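PDB 7DSZ: Amuc_1102 from Akkermansia muciniphila, which is of unproven function but has an immunoglobulin-like fold related to archaeal type IV pilus proteins, and may act in a pilus-like assembly. Local coordinates for residues V82-P85 with D86-R89; T124-E127 with G128-K132; V140-N144 with G145-A149. One frame throughout, in Å; residues are numbered along the deposited sequence.

Overall arrangement
The three contacts are local turns that follow one another along the chain. Interaction 1 is the turn between strands 70-83 and 91-104. Interaction 2 is the loop from helix 117-124 to strand 134-143. Interaction 3 is the hairpin of strands 134-143 and 146-152. The centres of interactions 1 and 2 are about 13 Å apart, on the same side of the chain's centre. Interaction 3 lies about 31 Å from the first and about 33 Å from the second, between centres. Interactions 1 and 3 both reach one mixed sheet, in which strands 70-83 and 134-143 are neighbours. The 82-89 turn meets a second subunit; no other chain of the assembly touches 124-132 or 140-149.

Interaction 1: residues V82-P85 with D86-R89; sequences VVNP and DRSR
Asn-84 reaches forward with OD1 and accepts the backbone N-H of Asp-86, 2.9 Å from Asp-86 N. The donor lies above the carbonyl plane, 44° out of it. With CG anti to the backbone N (chi1 -171°), the amide swings beside its own carbonyl carbon and meets the chain two residues on. A weak backbone bond, Arg-87 N to Asn-84 O at 3.3 Å, spans Asn-84 to Arg-87 as a beta turn. Ser-88 CA adds a CH...O contact to Asn-84 O at 3.4 Å. A water joins the side chains, 2.7 Å from Asn-84 OD1 and 2.8 Å from Asp-86 OD2. Asn-84 ND2 bonds Gln-90 OE1 and Thr-12 O of the second subunit.

Inside the beta turn lies an Asx turn, Asn-84 to Asp-86, within the connection from strand 70-83 to strand 91-104. An alanine at Asn-84 is likely to leave the Asp-86 N-H without its acceptor, to cost the water one of its partners, and to take the amide donor from Gln-90 and from Thr-12 of the second subunit.

The aliphatic part of Arg-87 crosses the amide at an angle and touches it with CD, 3.8 Å from Asn-84 ND2. Val-83 CG1 rests 3.9 Å from Ser-88 O.

Charge and subunit contacts hold Asp-86 as well. Its OD2 pairs with Arg-122, while OD1 takes the N-H of Ser-68 of the second subunit.

Interaction 2: residues T124-E127 with G128-K132; sequences TGVE and GGRGK
Val-126 to Gly-129 form a type II beta turn, closed by the bond from Gly-129 N to Val-126 O at 3.1 Å. Gly-128 sits third in that turn with positive phi, where a side chain would press on the carbonyl O of Glu-127. Arg-130 then doubles back along the loop. Its chain is extended from CG to NE and passes Val-126, whose CG1 lies 3.5 Å from Arg-130 CG. Farther out, NH1 of Arg-130 comes 3.3 Å from Val-126 CB. One guanidinium face lies over backbone of Thr-124 to Val-126, with Thr-124 O 3.4 Å from Arg-130 CZ. The N-H groups do not point at that oxygen, so this is contact and not a hydrogen bond.

Helix 117-124 ends here. Gly-125 is the first residue to leave helical angles, with positive phi, and the loop runs on toward strand 134-143. Thr-124 turns OG1 between its backbone N and carbonyl carbon (chi1 69°), which brings it 3.3 Å from Gly-129 CA. The same oxygen accepts a weak bond from Val-126 N, 3.3 Å away, and is also hydrogen-bonded to Val-120 O of the helix. Glu-127 extends outward to a salt bridge with Lys-49.

Interaction 3: residues V140-N144 with G145-A149; sequences VVEYN and GKIVA
Val-140 and Ile-147 meet obliquely, branch against branch: Val-140 CG1 is 3.7 Å from Ile-147 CG1. Glu-142 crosses the same isoleucine at an angle. Its CG is 3.9 Å from Ile-147 CG1, so the aliphatic part of the acid and the isoleucine pack on one face of the hairpin. CG of Glu-142 stands anti to its carbonyl carbon (chi1 -64°) and the chain runs straight beyond it, carrying the carboxylate past Ile-147 to a salt bridge with Lys-77.

Val-141, Tyr-143, Lys-146 and Ala-149 point to the other face. Val-141 CB is 4.3 Å from Ala-149 CB. Val-148 also turns its branches to the first strand, with CG2 4.2 Å from Val-141 CG1 and CG1 the same distance from Tyr-143 CB. The ring of Tyr-143 leads away from the second strand. Asn-144 CG lies over one face of that ring, toward its rim.

Val-148 and Ala-149 both stand opposite Val-141, which makes a classic beta bulge. Val-141 O accepts Val-148 N at 2.8 Å and, weakly, Ala-149 N at 3.4 Å, so one carbonyl serves two donors. Val-141 N returns a bond to Ala-149 O. At the tip, a type I' turn from Tyr-143 to Lys-146 is closed by backbone bonds both ways between these two residues. Asn-144 and Gly-145 fill its corners with positive phi.

The hairpin extends the mixed sheet from strand 70-83, to which Val-140 and Glu-142 bond through their backbones. Val-141 and Ala-149 pack on Leu-23, Val-148 on Val-21 and Tyr-143 on Val-19, all from strand 18-32 of the three-stranded sheet.

Interaction 1: residues V82-P85 with D86-R89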
loop_
_atom_site.group_PDB
_atom_site.type_symbol
_atom_site.label_atom_id
_atom_site.label_comp_id
_atom_site.label_asym_id
_atom_site.label_seq_id
_atom_site.Cartn_x
_atom_site.Cartn_y
_atom_site.Cartn_z
ATOM N N VAL C 82 -2.497 9.255 24.689
ATOM C CA VAL C 82 -3.913 9.254 25.026
ATOM C C VAL C 82 -4.104 8.360 26.247
ATOM O O VAL C 82 -3.265 7.512 26.563
ATOM C CB VAL C 82 -4.808 8.765 23.853
ATOM C CG1 VAL C 82 -4.555 9.601 22.600
ATOM C CG2 VAL C 82 -4.546 7.285 23.556
ATOM N N VAL C 83 -5.230 8.556 26.931
ATOM C CA VAL C 83 -5.590 7.671 28.035
ATOM C C VAL C 83 -6.024 6.324 27.476
ATOM O O VAL C 83 -6.854 6.262 26.559
ATOM C CB VAL C 83 -6.707 8.293 28.884
ATOM C CG1 VAL C 83 -7.158 7.308 29.964
ATOM C CG2 VAL C 83 -6.248 9.616 29.501
ATOM N N ASN C 84 -5.458 5.239 28.021
ATOM C CA ASN C 84 -5.872 3.888 27.657
ATOM C C ASN C 84 -7.344 3.726 28.014
ATOM O O ASN C 84 -7.697 3.743 29.200
ATOM C CB ASN C 84 -5.026 2.829 28.371
ATOM C CG ASN C 84 -5.294 1.426 27.853
ATOM O OD1 ASN C 84 -6.304 1.180 27.204
ATOM N ND2 ASN C 84 -4.385 0.501 28.136
ATOM N N PRO C 85 -8.232 3.581 27.025
ATOM C CA PRO C 85 -9.659 3.458 27.348
ATOM C C PRO C 85 -10.005 2.152 28.031
ATOM O O PRO C 85 -11.104 2.043 28.588
ATOM C CB PRO C 85 -10.344 3.574 25.980
ATOM C CG PRO C 85 -9.308 3.073 25.005
ATOM C CD PRO C 85 -7.975 3.496 25.571
ATOM N N ASP C 86 -9.118 1.155 27.987
ATOM C CA ASP C 86 -9.343 -0.127 28.642
ATOM C C ASP C 86 -8.751 -0.201 30.038
ATOM O O ASP C 86 -9.180 -1.050 30.830
ATOM C CB ASP C 86 -8.747 -1.268 27.819
ATOM C CG ASP C 86 -9.526 -1.544 26.563
ATOM O OD1 ASP C 86 -10.757 -1.344 26.577
ATOM O OD2 ASP C 86 -8.901 -1.949 25.558
ATOM N N ARG C 87 -7.746 0.642 30.346
ATOM C CA ARG C 87 -7.097 0.690 31.669
ATOM C C ARG C 87 -6.788 2.159 31.938
ATOM O O ARG C 87 -5.673 2.634 31.700
ATOM C CB ARG C 87 -5.832 -0.167 31.721
ATOM C CG ARG C 87 -6.016 -1.606 31.273
ATOM C CD ARG C 87 -4.709 -2.181 30.763
ATOM N NE ARG C 87 -3.665 -2.182 31.786
ATOM C CZ ARG C 87 -3.248 -3.271 32.424
ATOM N NH1 ARG C 87 -3.785 -4.449 32.142
ATOM N NH2 ARG C 87 -2.291 -3.186 33.338
ATOM N N SER C 88 -7.788 2.884 32.436
ATOM C CA SER C 88 -7.702 4.337 32.555
ATOM C C SER C 88 -6.608 4.805 33.510
ATOM O O SER C 88 -6.341 6.010 33.576
ATOM C CB SER C 88 -9.050 4.892 33.004
ATOM O OG SER C 88 -9.522 4.177 34.132
ATOM N N ARG C 89 -5.973 3.893 34.247
ATOM C CA ARG C 89 -4.854 4.269 35.094
ATOM C C ARG C 89 -3.594 4.601 34.297
ATOM O O ARG C 89 -2.644 5.143 34.871
ATOM C CB ARG C 89 -4.576 3.140 36.094
ATOM C CG ARG C 89 -4.183 3.610 37.492
ATOM C CD ARG C 89 -4.737 2.699 38.602
ATOM N NE ARG C 89 -5.324 1.458 38.093
ATOM C CZ ARG C 89 -5.684 0.428 38.858
ATOM N NH1 ARG C 89 -5.512 0.481 40.172
ATOM N NH2 ARG C 89 -6.211 -0.661 38.308
HETATM O O HOH W 1 -6.565 -0.405 25.086
#

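Interaction 2: residues T124-E127 with G128-K132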
loop_
_atom_site.group_PDB
_atom_site.type_symbol
_atom_site.label_atom_id
_atom_site.label_comp_id
_atom_site.label_asym_id
_atom_site.label_seq_id
_atom_site.Cartn_x
_atom_site.Cartn_y
_atom_site.Cartn_z
ATOM N N THR C 124 -12.152 7.408 22.619
ATOM C CA THR C 124 -13.008 8.422 23.220
ATOM C C THR C 124 -14.383 7.909 23.604
ATOM O O THR C 124 -15.064 8.565 24.398
ATOM C CB THR C 124 -13.199 9.604 22.267
ATOM O OG1 THR C 124 -13.999 9.198 21.153
ATOM C CG2 THR C 124 -11.851 10.122 21.779
ATOM N N GLY C 125 -14.810 6.776 23.045
ATOM C CA GLY C 125 -16.118 6.234 23.318
ATOM C C GLY C 125 -17.214 6.730 22.407
ATOM O O GLY C 125 -18.341 6.227 22.492
ATOM N N VAL C 126 -16.936 7.699 21.540
ATOM C CA VAL C 126 -17.958 8.241 20.653
ATOM C C VAL C 126 -17.340 8.514 19.289
ATOM O O VAL C 126 -16.176 8.914 19.182
ATOM C CB VAL C 126 -18.614 9.514 21.242
ATOM C CG1 VAL C 126 -17.646 10.696 21.240
ATOM C CG2 VAL C 126 -19.901 9.853 20.494
ATOM N N GLU C 127 -18.129 8.278 18.246
ATOM C CA GLU C 127 -17.710 8.582 16.889
ATOM C C GLU C 127 -17.390 10.069 16.736
ATOM O O GLU C 127 -18.169 10.933 17.148
ATOM C CB GLU C 127 -18.816 8.164 15.925
ATOM C CG GLU C 127 -18.493 8.405 14.491
ATOM C CD GLU C 127 -19.671 8.137 13.591
ATOM O OE1 GLU C 127 -20.481 7.240 13.915
ATOM O OE2 GLU C 127 -19.780 8.830 12.560
ATOM N N GLY C 128 -16.232 10.370 16.148
ATOM C CA GLY C 128 -15.791 11.740 15.997
ATOM C C GLY C 128 -15.052 12.315 17.187
ATOM O O GLY C 128 -14.582 13.460 17.110
ATOM N N GLY C 129 -14.945 11.574 18.282
ATOM C CA GLY C 129 -14.216 12.028 19.442
ATOM C C GLY C 129 -15.020 12.990 20.301
ATOM O O GLY C 129 -16.024 13.565 19.885
ATOM N N ARG C 130 -14.560 13.142 21.542
ATOM C CA ARG C 130 -15.098 14.118 22.476
ATOM C C ARG C 130 -14.015 14.436 23.496
ATOM O O ARG C 130 -13.196 13.572 23.837
ATOM C CB ARG C 130 -16.371 13.611 23.176
ATOM C CG ARG C 130 -16.177 12.333 23.984
ATOM C CD ARG C 130 -17.373 12.064 24.894
ATOM N NE ARG C 130 -17.296 10.747 25.530
ATOM C CZ ARG C 130 -18.163 9.760 25.318
ATOM N NH1 ARG C 130 -19.190 9.942 24.496
ATOM N NH2 ARG C 130 -18.014 8.596 25.940
ATOM N N GLY C 131 -14.005 15.684 23.961
ATOM C CA GLY C 131 -13.062 16.109 24.974
ATOM C C GLY C 131 -11.673 16.376 24.416
ATOM O O GLY C 131 -11.421 16.348 23.206
ATOM N N LYS C 132 -10.760 16.671 25.343
ATOM C CA LYS C 132 -9.338 16.779 25.024
ATOM C C LYS C 132 -8.703 15.401 25.183
ATOM O O LYS C 132 -7.977 15.113 26.138
ATOM C CB LYS C 132 -8.657 17.814 25.912
ATOM C CG LYS C 132 -9.001 19.245 25.560
ATOM C CD LYS C 132 -8.575 19.589 24.142
ATOM C CE LYS C 132 -9.546 20.578 23.526
ATOM N NZ LYS C 132 -9.991 21.588 24.527
#

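Interaction 3: residues V140-N144 with G145-A149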
loop_
_atom_site.group_PDB
_atom_site.type_symbol
_atom_site.label_atom_id
_atom_site.label_comp_id
_atom_site.label_asym_id
_atom_site.label_seq_id
_atom_site.Cartn_x
_atom_site.Cartn_y
_atom_site.Cartn_z
ATOM N N VAL C 140 9.552 15.087 16.368
ATOM C CA VAL C 140 11.003 15.200 16.240
ATOM C C VAL C 140 11.370 15.016 14.776
ATOM O O VAL C 140 10.950 14.040 14.149
ATOM C CB VAL C 140 11.732 14.165 17.116
ATOM C CG1 VAL C 140 13.256 14.242 16.884
ATOM C CG2 VAL C 140 11.388 14.384 18.593
ATOM N N VAL C 141 12.155 15.947 14.229
ATOM C CA VAL C 141 12.568 15.895 12.827
ATOM C C VAL C 141 14.053 15.581 12.767
ATOM O O VAL C 141 14.859 16.250 13.426
ATOM C CB VAL C 141 12.283 17.221 12.095
ATOM C CG1 VAL C 141 12.656 17.083 10.611
ATOM C CG2 VAL C 141 10.818 17.619 12.257
ATOM N N GLU C 142 14.418 14.586 11.962
ATOM C CA GLU C 142 15.814 14.227 11.760
ATOM C C GLU C 142 16.216 14.439 10.305
ATOM O O GLU C 142 15.422 14.208 9.380
ATOM C CB GLU C 142 16.081 12.770 12.165
ATOM C CG GLU C 142 15.865 12.510 13.645
ATOM C CD GLU C 142 16.132 11.065 14.048
ATOM O OE1 GLU C 142 16.492 10.253 13.175
ATOM O OE2 GLU C 142 15.971 10.741 15.245
ATOM N N TYR C 143 17.451 14.894 10.112
ATOM C CA TYR C 143 18.074 14.951 8.799
ATOM C C TYR C 143 19.376 14.166 8.867
ATOM O O TYR C 143 20.223 14.440 9.723
ATOM C CB TYR C 143 18.343 16.394 8.350
ATOM C CG TYR C 143 19.096 16.415 7.041
ATOM C CD1 TYR C 143 18.463 16.054 5.859
ATOM C CD2 TYR C 143 20.448 16.737 6.990
ATOM C CE1 TYR C 143 19.138 16.040 4.662
ATOM C CE2 TYR C 143 21.141 16.723 5.783
ATOM C CZ TYR C 143 20.475 16.372 4.624
ATOM O OH TYR C 143 21.128 16.342 3.408
ATOM N N ASN C 144 19.526 13.189 7.971
ATOM C CA ASN C 144 20.683 12.288 7.982
ATOM C C ASN C 144 20.946 11.717 9.376
ATOM O O ASN C 144 22.083 11.662 9.847
ATOM C CB ASN C 144 21.928 12.989 7.440
ATOM C CG ASN C 144 21.965 13.018 5.922
ATOM O OD1 ASN C 144 21.335 12.192 5.256
ATOM N ND2 ASN C 144 22.719 13.963 5.365
ATOM N N GLY C 145 19.881 11.302 10.054
ATOM C CA GLY C 145 20.031 10.641 11.335
ATOM C C GLY C 145 20.333 11.536 12.514
ATOM O O GLY C 145 20.614 11.019 13.599
ATOM N N LYS C 146 20.275 12.853 12.345
ATOM C CA LYS C 146 20.509 13.812 13.414
ATOM C C LYS C 146 19.259 14.649 13.648
ATOM O O LYS C 146 18.684 15.188 12.699
ATOM C CB LYS C 146 21.679 14.741 13.072
ATOM C CG LYS C 146 21.813 15.896 14.049
ATOM C CD LYS C 146 22.649 17.057 13.507
ATOM C CE LYS C 146 22.815 18.127 14.582
ATOM N NZ LYS C 146 23.579 19.315 14.101
ATOM N N ILE C 147 18.871 14.798 14.912
ATOM C CA ILE C 147 17.730 15.635 15.254
ATOM C C ILE C 147 18.050 17.084 14.919
ATOM O O ILE C 147 19.070 17.634 15.361
ATOM C CB ILE C 147 17.377 15.481 16.741
ATOM C CG1 ILE C 147 16.945 14.043 17.041
ATOM C CG2 ILE C 147 16.307 16.500 17.153
ATOM C CD1 ILE C 147 16.690 13.793 18.523
ATOM N N VAL C 148 17.186 17.713 14.131
ATOM C CA VAL C 148 17.338 19.129 13.822
ATOM C C VAL C 148 16.191 19.985 14.348
ATOM O O VAL C 148 16.361 21.208 14.479
ATOM C CB VAL C 148 17.528 19.352 12.303
ATOM C CG1 VAL C 148 18.819 18.680 11.830
ATOM C CG2 VAL C 148 16.320 18.841 11.516
ATOM N N ALA C 149 15.041 19.415 14.704
ATOM C CA ALA C 149 13.965 20.248 15.226
ATOM C C ALA C 149 13.052 19.393 16.087
ATOM O O ALA C 149 12.917 18.189 15.862
ATOM C CB ALA C 149 13.160 20.934 14.107
#